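PDB 1M72: caspase-1 from Spodoptera frugiperda, which is a cysteine protease that probably acts in the caspase activation cascade leading to the execution of apoptosis. Local coordinates for residues C[94-108]-C[135-149]. Sequence-based numbering, arbitrary orientation.
Sequences DHSDADCLLVAVLTH and CPTLAGKPKLFFIQA. With EDO (1,2-ethanediol), chain H.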
ATOM      1  N   ASP C  94      -8.941 -17.808  19.583  1.00 33.85           N
ATOM      2  CA  ASP C  94      -8.032 -18.777  19.011  1.00 34.72           C
ATOM      3  C   ASP C  94      -8.335 -18.921  17.519  1.00 32.64           C
ATOM      4  O   ASP C  94      -9.353 -19.487  17.128  1.00 31.26           O
ATOM      5  CB  ASP C  94      -8.199 -20.111  19.745  1.00 38.01           C
ATOM      6  CG  ASP C  94      -7.326 -21.209  19.172  1.00 38.67           C
ATOM      7  OD1 ASP C  94      -6.559 -20.972  18.208  1.00 37.15           O
ATOM      8  OD2 ASP C  94      -7.421 -22.326  19.697  1.00 44.44           O
ATOM      9  N   HIS C  95      -7.440 -18.394  16.691  1.00 32.54           N
ATOM     10  CA  HIS C  95      -7.617 -18.414  15.240  1.00 30.53           C
ATOM     11  C   HIS C  95      -6.934 -19.586  14.545  1.00 30.05           C
ATOM     12  O   HIS C  95      -6.837 -19.616  13.310  1.00 30.17           O
ATOM     13  CB  HIS C  95      -7.106 -17.090  14.663  1.00 27.72           C
ATOM     14  CG  HIS C  95      -7.900 -15.915  15.109  1.00 26.32           C
ATOM     15  ND1 HIS C  95      -9.088 -15.554  14.511  1.00 27.40           N
ATOM     16  CD2 HIS C  95      -7.728 -15.070  16.151  1.00 26.25           C
ATOM     17  CE1 HIS C  95      -9.613 -14.542  15.168  1.00 24.78           C
ATOM     18  NE2 HIS C  95      -8.810 -14.229  16.169  1.00 24.54           N
ATOM     19  N   SER C  96      -6.495 -20.559  15.340  1.00 29.59           N
ATOM     20  CA  SER C  96      -5.800 -21.735  14.814  1.00 31.10           C
ATOM     21  C   SER C  96      -6.470 -22.382  13.617  1.00 29.34           C
ATOM     22  O   SER C  96      -5.798 -22.756  12.664  1.00 29.50           O
ATOM     23  CB  SER C  96      -5.618 -22.784  15.914  1.00 30.64           C
ATOM     24  OG  SER C  96      -4.709 -22.321  16.903  1.00 34.36           O
ATOM     25  N   ASP C  97      -7.788 -22.502  13.647  1.00 29.20           N
ATOM     26  CA  ASP C  97      -8.455 -23.153  12.524  1.00 33.35           C
ATOM     27  C   ASP C  97      -9.040 -22.243  11.453  1.00 30.09           C
ATOM     28  O   ASP C  97      -9.823 -22.702  10.621  1.00 30.77           O
ATOM     29  CB  ASP C  97      -9.510 -24.163  13.028  1.00 34.22           C
ATOM     30  CG  ASP C  97      -8.871 -25.319  13.835  1.00 36.05           C
ATOM     31  OD1 ASP C  97      -7.808 -25.816  13.433  1.00 33.38           O
ATOM     32  OD2 ASP C  97      -9.421 -25.723  14.881  1.00 41.95           O
ATOM     33  N   ALA C  98      -8.612 -20.978  11.452  1.00 27.27           N
ATOM     34  CA  ALA C  98      -9.067 -20.011  10.440  1.00 27.75           C
ATOM     35  C   ALA C  98      -7.947 -19.675   9.417  1.00 25.17           C
ATOM     36  O   ALA C  98      -6.772 -19.656   9.753  1.00 25.31           O
ATOM     37  CB  ALA C  98      -9.543 -18.719  11.121  1.00 23.90           C
ATOM     38  N   ASP C  99      -8.325 -19.443   8.167  1.00 25.01           N
ATOM     39  CA  ASP C  99      -7.347 -19.076   7.146  1.00 28.46           C
ATOM     40  C   ASP C  99      -6.842 -17.635   7.352  1.00 28.62           C
ATOM     41  O   ASP C  99      -5.676 -17.327   7.050  1.00 27.72           O
ATOM     42  CB  ASP C  99      -7.958 -19.064   5.719  1.00 27.92           C
ATOM     43  CG  ASP C  99      -8.475 -20.425   5.246  1.00 31.19           C
ATOM     44  OD1 ASP C  99      -7.842 -21.474   5.540  1.00 29.01           O
ATOM     45  OD2 ASP C  99      -9.519 -20.417   4.545  1.00 29.22           O
ATOM     46  N   CYS C 100      -7.725 -16.767   7.867  1.00 24.60           N
ATOM     47  CA  CYS C 100      -7.430 -15.335   7.946  1.00 24.57           C
ATOM     48  C   CYS C 100      -8.432 -14.538   8.816  1.00 24.68           C
ATOM     49  O   CYS C 100      -9.306 -15.106   9.490  1.00 24.96           O
ATOM     50  CB  CYS C 100      -7.496 -14.764   6.507  1.00 20.58           C
ATOM     51  SG  CYS C 100      -9.213 -14.795   5.778  1.00 26.39           S
ATOM     52  N   LEU C 101      -8.270 -13.220   8.802  1.00 23.11           N
ATOM     53  CA  LEU C 101      -9.167 -12.310   9.528  1.00 22.82           C
ATOM     54  C   LEU C 101      -9.408 -11.123   8.608  1.00 21.65           C
ATOM     55  O   LEU C 101      -8.499 -10.677   7.901  1.00 22.73           O
ATOM     56  CB  LEU C 101      -8.551 -11.796  10.824  1.00 23.50           C
ATOM     57  CG  LEU C 101      -9.299 -10.646  11.527  1.00 26.54           C
ATOM     58  CD1 LEU C 101     -10.476 -11.213  12.276  1.00 21.78           C
ATOM     59  CD2 LEU C 101      -8.348  -9.865  12.481  1.00 26.55           C
ATOM     60  N   LEU C 102     -10.645 -10.665   8.591  1.00 19.38           N
ATOM     61  CA  LEU C 102     -11.051  -9.532   7.804  1.00 20.54           C
ATOM     62  C   LEU C 102     -11.800  -8.580   8.726  1.00 21.72           C
ATOM     63  O   LEU C 102     -12.734  -8.989   9.425  1.00 19.31           O
ATOM     64  CB  LEU C 102     -11.995  -9.974   6.684  1.00 17.33           C
ATOM     65  CG  LEU C 102     -12.322  -8.855   5.671  1.00 22.35           C
ATOM     66  CD1 LEU C 102     -12.695  -9.484   4.302  1.00 17.53           C
ATOM     67  CD2 LEU C 102     -13.471  -7.913   6.206  1.00 15.19           C
ATOM     68  N   VAL C 103     -11.380  -7.319   8.748  1.00 21.15           N
ATOM     69  CA  VAL C 103     -12.083  -6.305   9.530  1.00 19.14           C
ATOM     70  C   VAL C 103     -12.488  -5.198   8.502  1.00 20.34           C
ATOM     71  O   VAL C 103     -11.673  -4.815   7.654  1.00 20.13           O
ATOM     72  CB  VAL C 103     -11.153  -5.679  10.611  1.00 21.89           C
ATOM     73  CG1 VAL C 103     -11.875  -4.580  11.349  1.00 18.56           C
ATOM     74  CG2 VAL C 103     -10.644  -6.724  11.565  1.00 19.33           C
ATOM     75  N   ALA C 104     -13.735  -4.716   8.550  1.00 19.14           N
ATOM     76  CA  ALA C 104     -14.169  -3.626   7.665  1.00 21.10           C
ATOM     77  C   ALA C 104     -14.769  -2.472   8.507  1.00 21.83           C
ATOM     78  O   ALA C 104     -15.432  -2.692   9.525  1.00 23.84           O
ATOM     79  CB  ALA C 104     -15.223  -4.137   6.631  1.00 20.85           C
ATOM     80  N   VAL C 105     -14.536  -1.242   8.095  1.00 20.30           N
ATOM     81  CA  VAL C 105     -15.083  -0.122   8.824  1.00 20.60           C
ATOM     82  C   VAL C 105     -15.693   0.814   7.809  1.00 21.12           C
ATOM     83  O   VAL C 105     -15.046   1.181   6.843  1.00 22.48           O
ATOM     84  CB  VAL C 105     -13.987   0.603   9.654  1.00 22.34           C
ATOM     85  CG1 VAL C 105     -14.593   1.796  10.435  1.00 24.89           C
ATOM     86  CG2 VAL C 105     -13.370  -0.356  10.633  1.00 20.75           C
ATOM     87  N   LEU C 106     -16.957   1.172   8.027  1.00 21.57           N
ATOM     88  CA  LEU C 106     -17.728   2.053   7.131  1.00 22.79           C
ATOM     89  C   LEU C 106     -18.148   3.240   8.024  1.00 25.04           C
ATOM     90  O   LEU C 106     -19.037   3.097   8.898  1.00 24.66           O
ATOM     91  CB  LEU C 106     -18.967   1.308   6.626  1.00 21.50           C
ATOM     92  CG  LEU C 106     -18.802  -0.165   6.211  1.00 22.33           C
ATOM     93  CD1 LEU C 106     -20.196  -0.752   5.896  1.00 23.15           C
ATOM     94  CD2 LEU C 106     -17.925  -0.274   4.993  1.00 22.72           C
ATOM     95  N   THR C 107     -17.523   4.403   7.811  1.00 22.86           N
ATOM     96  CA  THR C 107     -17.781   5.545   8.706  1.00 23.67           C
ATOM     97  C   THR C 107     -17.236   6.893   8.202  1.00 21.94           C
ATOM     98  O   THR C 107     -16.819   7.004   7.051  1.00 21.94           O
ATOM     99  CB  THR C 107     -17.172   5.213  10.109  1.00 24.09           C
ATOM    100  OG1 THR C 107     -17.598   6.182  11.064  1.00 28.29           O
ATOM    101  CG2 THR C 107     -15.631   5.193  10.067  1.00 24.11           C
ATOM    102  N   HIS C 108     -17.295   7.931   9.041  1.00 22.33           N
ATOM    103  CA  HIS C 108     -16.732   9.252   8.673  1.00 23.48           C
ATOM    104  C   HIS C 108     -15.246   9.278   9.120  1.00 23.01           C
ATOM    105  O   HIS C 108     -14.875   8.661  10.120  1.00 20.82           O
ATOM    106  CB  HIS C 108     -17.424  10.409   9.403  1.00 25.34           C
ATOM    107  CG  HIS C 108     -18.750  10.803   8.832  1.00 28.86           C
ATOM    108  ND1 HIS C 108     -18.892  11.310   7.557  1.00 28.68           N
ATOM    109  CD2 HIS C 108     -19.991  10.793   9.378  1.00 25.43           C
ATOM    110  CE1 HIS C 108     -20.164  11.596   7.344  1.00 30.51           C
ATOM    111  NE2 HIS C 108     -20.852  11.295   8.434  1.00 29.50           N
ATOM    112  N   CYS C 135      -1.208 -11.738  18.601  1.00 29.97           N
ATOM    113  CA  CYS C 135      -2.166 -12.730  18.131  1.00 28.16           C
ATOM    114  C   CYS C 135      -1.445 -13.856  17.320  1.00 29.14           C
ATOM    115  O   CYS C 135      -1.554 -13.944  16.077  1.00 30.17           O
ATOM    116  CB  CYS C 135      -3.246 -12.032  17.299  1.00 28.52           C
ATOM    117  SG  CYS C 135      -4.645 -13.063  16.842  1.00 32.56           S
ATOM    118  N   PRO C 136      -0.707 -14.737  18.036  1.00 25.20           N
ATOM    119  CA  PRO C 136       0.053 -15.863  17.487  1.00 23.23           C
ATOM    120  C   PRO C 136      -0.777 -16.799  16.607  1.00 21.02           C
ATOM    121  O   PRO C 136      -0.275 -17.277  15.613  1.00 24.70           O
ATOM    122  CB  PRO C 136       0.587 -16.594  18.733  1.00 24.03           C
ATOM    123  CG  PRO C 136       0.480 -15.610  19.821  1.00 27.33           C
ATOM    124  CD  PRO C 136      -0.739 -14.795  19.506  1.00 26.65           C
ATOM    125  N   THR C 137      -2.037 -17.060  16.932  1.00 21.32           N
ATOM    126  CA  THR C 137      -2.811 -17.976  16.082  1.00 21.04           C
ATOM    127  C   THR C 137      -3.184 -17.473  14.677  1.00 23.99           C
ATOM    128  O   THR C 137      -3.829 -18.203  13.906  1.00 24.89           O
ATOM    129  CB  THR C 137      -4.060 -18.496  16.811  1.00 21.77           C
ATOM    130  OG1 THR C 137      -4.999 -17.438  17.010  1.00 23.22           O
ATOM    131  CG2 THR C 137      -3.651 -19.074  18.203  1.00 23.97           C
ATOM    132  N   LEU C 138      -2.824 -16.220  14.348  1.00 24.44           N
ATOM    133  CA  LEU C 138      -3.060 -15.723  12.993  1.00 23.90           C
ATOM    134  C   LEU C 138      -1.657 -15.469  12.449  1.00 25.23           C
ATOM    135  O   LEU C 138      -1.483 -14.898  11.373  1.00 27.25           O
ATOM    136  CB  LEU C 138      -3.890 -14.429  12.965  1.00 24.13           C
ATOM    137  CG  LEU C 138      -5.423 -14.411  13.149  1.00 18.53           C
ATOM    138  CD1 LEU C 138      -5.868 -12.966  13.270  1.00 19.76           C
ATOM    139  CD2 LEU C 138      -6.161 -15.093  11.974  1.00 20.70           C
ATOM    140  N   ALA C 139      -0.640 -15.906  13.187  1.00 22.74           N
ATOM    141  CA  ALA C 139       0.720 -15.692  12.714  1.00 23.54           C
ATOM    142  C   ALA C 139       0.963 -16.471  11.418  1.00 23.77           C
ATOM    143  O   ALA C 139       0.710 -17.682  11.337  1.00 20.94           O
ATOM    144  CB  ALA C 139       1.749 -16.098  13.785  1.00 18.71           C
ATOM    145  N   GLY C 140       1.447 -15.747  10.416  1.00 23.28           N
ATOM    146  CA  GLY C 140       1.740 -16.335   9.122  1.00 25.04           C
ATOM    147  C   GLY C 140       0.516 -16.344   8.227  1.00 23.83           C
ATOM    148  O   GLY C 140       0.564 -16.826   7.081  1.00 23.62           O
ATOM    149  N   LYS C 141      -0.589 -15.834   8.764  1.00 21.38           N
ATOM    150  CA  LYS C 141      -1.851 -15.780   8.025  1.00 22.77           C
ATOM    151  C   LYS C 141      -2.252 -14.339   7.635  1.00 21.29           C
ATOM    152  O   LYS C 141      -1.931 -13.383   8.329  1.00 20.27           O
ATOM    153  CB  LYS C 141      -2.947 -16.408   8.861  1.00 20.25           C
ATOM    154  CG  LYS C 141      -2.641 -17.838   9.228  1.00 22.35           C
ATOM    155  CD  LYS C 141      -3.792 -18.352  10.067  1.00 25.23           C
ATOM    156  CE  LYS C 141      -3.535 -19.717  10.644  1.00 23.39           C
ATOM    157  NZ  LYS C 141      -4.641 -19.986  11.603  1.00 21.35           N
ATOM    158  N   PRO C 142      -2.971 -14.183   6.522  1.00 22.59           N
ATOM    159  CA  PRO C 142      -3.378 -12.843   6.100  1.00 23.56           C
ATOM    160  C   PRO C 142      -4.420 -12.164   7.007  1.00 24.34           C
ATOM    161  O   PRO C 142      -5.429 -12.757   7.382  1.00 25.20           O
ATOM    162  CB  PRO C 142      -3.883 -13.066   4.668  1.00 20.28           C
ATOM    163  CG  PRO C 142      -4.432 -14.421   4.706  1.00 23.09           C
ATOM    164  CD  PRO C 142      -3.423 -15.203   5.560  1.00 22.65           C
ATOM    165  N   LYS C 143      -4.147 -10.905   7.340  1.00 22.75           N
ATOM    166  CA  LYS C 143      -5.032 -10.086   8.172  1.00 21.76           C
ATOM    167  C   LYS C 143      -5.440  -8.893   7.291  1.00 21.21           C
ATOM    168  O   LYS C 143      -4.632  -8.022   6.968  1.00 19.33           O
ATOM    169  CB  LYS C 143      -4.270  -9.667   9.452  1.00 21.73           C
ATOM    170  CG  LYS C 143      -3.840 -10.910  10.256  1.00 20.74           C
ATOM    171  CD  LYS C 143      -2.759 -10.630  11.275  1.00 21.05           C
ATOM    172  CE  LYS C 143      -1.363 -10.741  10.657  1.00 17.42           C
ATOM    173  NZ  LYS C 143      -0.885 -12.172  10.614  1.00 21.11           N
ATOM    174  N   LEU C 144      -6.710  -8.896   6.896  1.00 20.29           N
ATOM    175  CA  LEU C 144      -7.288  -7.899   6.000  1.00 21.66           C
ATOM    176  C   LEU C 144      -8.124  -6.773   6.633  1.00 20.39           C
ATOM    177  O   LEU C 144      -8.991  -6.995   7.492  1.00 19.36           O
ATOM    178  CB  LEU C 144      -8.122  -8.623   4.927  1.00 16.63           C
ATOM    179  CG  LEU C 144      -7.546  -9.983   4.486  1.00 24.24           C
ATOM    180  CD1 LEU C 144      -8.509 -10.702   3.549  1.00 25.78           C
ATOM    181  CD2 LEU C 144      -6.208  -9.795   3.786  1.00 26.90           C
ATOM    182  N   PHE C 145      -7.876  -5.557   6.156  1.00 21.07           N
ATOM    183  CA  PHE C 145      -8.582  -4.405   6.675  1.00 20.09           C
ATOM    184  C   PHE C 145      -9.124  -3.548   5.549  1.00 21.68           C
ATOM    185  O   PHE C 145      -8.378  -3.147   4.657  1.00 19.53           O
ATOM    186  CB  PHE C 145      -7.653  -3.589   7.587  1.00 16.35           C
ATOM    187  CG  PHE C 145      -7.196  -4.365   8.788  1.00 21.25           C
ATOM    188  CD1 PHE C 145      -6.153  -5.292   8.678  1.00 20.32           C
ATOM    189  CD2 PHE C 145      -7.891  -4.279   9.995  1.00 20.74           C
ATOM    190  CE1 PHE C 145      -5.810  -6.134   9.730  1.00 21.08           C
ATOM    191  CE2 PHE C 145      -7.564  -5.112  11.062  1.00 25.74           C
ATOM    192  CZ  PHE C 145      -6.526  -6.048  10.935  1.00 21.47           C
ATOM    193  N   PHE C 146     -10.428  -3.269   5.595  1.00 20.96           N
ATOM    194  CA  PHE C 146     -11.033  -2.443   4.577  1.00 22.54           C
ATOM    195  C   PHE C 146     -11.671  -1.241   5.220  1.00 23.55           C
ATOM    196  O   PHE C 146     -12.491  -1.368   6.134  1.00 22.63           O
ATOM    197  CB  PHE C 146     -12.052  -3.241   3.781  1.00 22.71           C
ATOM    198  CG  PHE C 146     -11.437  -4.332   2.993  1.00 23.02           C
ATOM    199  CD1 PHE C 146     -11.202  -5.588   3.579  1.00 19.77           C
ATOM    200  CD2 PHE C 146     -11.049  -4.112   1.681  1.00 23.44           C
ATOM    201  CE1 PHE C 146     -10.587  -6.606   2.855  1.00 19.75           C
ATOM    202  CE2 PHE C 146     -10.422  -5.127   0.928  1.00 21.58           C
ATOM    203  CZ  PHE C 146     -10.190  -6.387   1.525  1.00 19.70           C
ATOM    204  N   ILE C 147     -11.296  -0.065   4.734  1.00 20.95           N
ATOM    205  CA  ILE C 147     -11.824   1.141   5.328  1.00 19.26           C
ATOM    206  C   ILE C 147     -12.519   2.077   4.379  1.00 19.75           C
ATOM    207  O   ILE C 147     -11.904   2.618   3.433  1.00 21.45           O
ATOM    208  CB  ILE C 147     -10.691   1.905   6.048  1.00 22.20           C
ATOM    209  CG1 ILE C 147     -10.084   0.996   7.125  1.00 21.45           C
ATOM    210  CG2 ILE C 147     -11.229   3.203   6.674  1.00 16.35           C
ATOM    211  CD1 ILE C 147      -8.752   1.372   7.450  1.00 25.54           C
ATOM    212  N   GLN C 148     -13.820   2.245   4.594  1.00 20.67           N
ATOM    213  CA  GLN C 148     -14.591   3.209   3.788  1.00 19.21           C
ATOM    214  C   GLN C 148     -14.790   4.410   4.730  1.00 18.42           C
ATOM    215  O   GLN C 148     -15.536   4.319   5.687  1.00 16.31           O
ATOM    216  CB  GLN C 148     -15.932   2.632   3.369  1.00 13.85           C
ATOM    217  CG  GLN C 148     -16.924   3.655   2.716  1.00 11.59           C
ATOM    218  CD  GLN C 148     -16.287   4.469   1.611  1.00 15.03           C
ATOM    219  OE1 GLN C 148     -15.621   3.940   0.709  1.00 19.90           O
ATOM    220  NE2 GLN C 148     -16.485   5.769   1.670  1.00 14.91           N
ATOM    221  N   ALA C 149     -14.077   5.499   4.453  1.00 20.48           N
ATOM    222  CA  ALA C 149     -14.113   6.737   5.245  1.00 22.61           C
ATOM    223  C   ALA C 149     -13.192   7.761   4.578  1.00 26.08           C
ATOM    224  O   ALA C 149     -12.274   7.378   3.826  1.00 28.32           O
ATOM    225  CB  ALA C 149     -13.650   6.482   6.692  1.00 22.60           C
TER
HETATM  226  C1  EDO H 503      -1.411 -19.529   5.890  1.00 24.69           C
HETATM  227  O1  EDO H 503      -0.229 -18.892   5.452  1.00 30.31           O
HETATM  228  C2  EDO H 503      -2.616 -18.764   5.420  1.00 30.96           C
HETATM  229  O2  EDO H 503      -3.658 -19.004   6.341  1.00 27.94           O
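Asp94 OD1 lies against the Thr137 methyl and, in an Asx turn, accepts from Ser96 N. His95 N donates to Thr137 OG1 (2.6 Å). That hydroxyl also sits at the edge of the imidazole, near its plane. Leu138 CD1 lies over one face of the ring, 4.1 Å from its centroid, and His95 NE2 is hydrogen-bonded to Thr90 O. At Ala98, the carbonyl O receives Lys141 NZ at 2.8 Å, in the carbonyl plane. The lysine chain, extended beyond CG, passes Asp99 O. NZ is also hydrogen-bonded to Thr137 O, so the amine ties the His95–Ala98 turn to the 3-10 segment 136–138.

From Leu101 the strand runs parallel to strand 143–148, the two short axes 12° apart. Backbone hydrogen bonds run from Leu101 N on Pro142 O to Thr107 N on Gln148 O; Leu144 N reaches Leu101 O at 2.7 Å. Leu102 CD1 meets Phe146 CE1 (3.8 Å); on the other face Val103 CG2 meets Phe145 CE2 (3.5 Å). Thr107 leads to His108, probably catalytic; Ala149 precedes Cys150, the probable nucleophile. Gln148 NE2 binds an acidic side chain of the bound peptide.

These central strands of the caspase sheet lie between strands 31–39 and 182–186. Helix 203–215 packs on the Leu106 and Phe146 face.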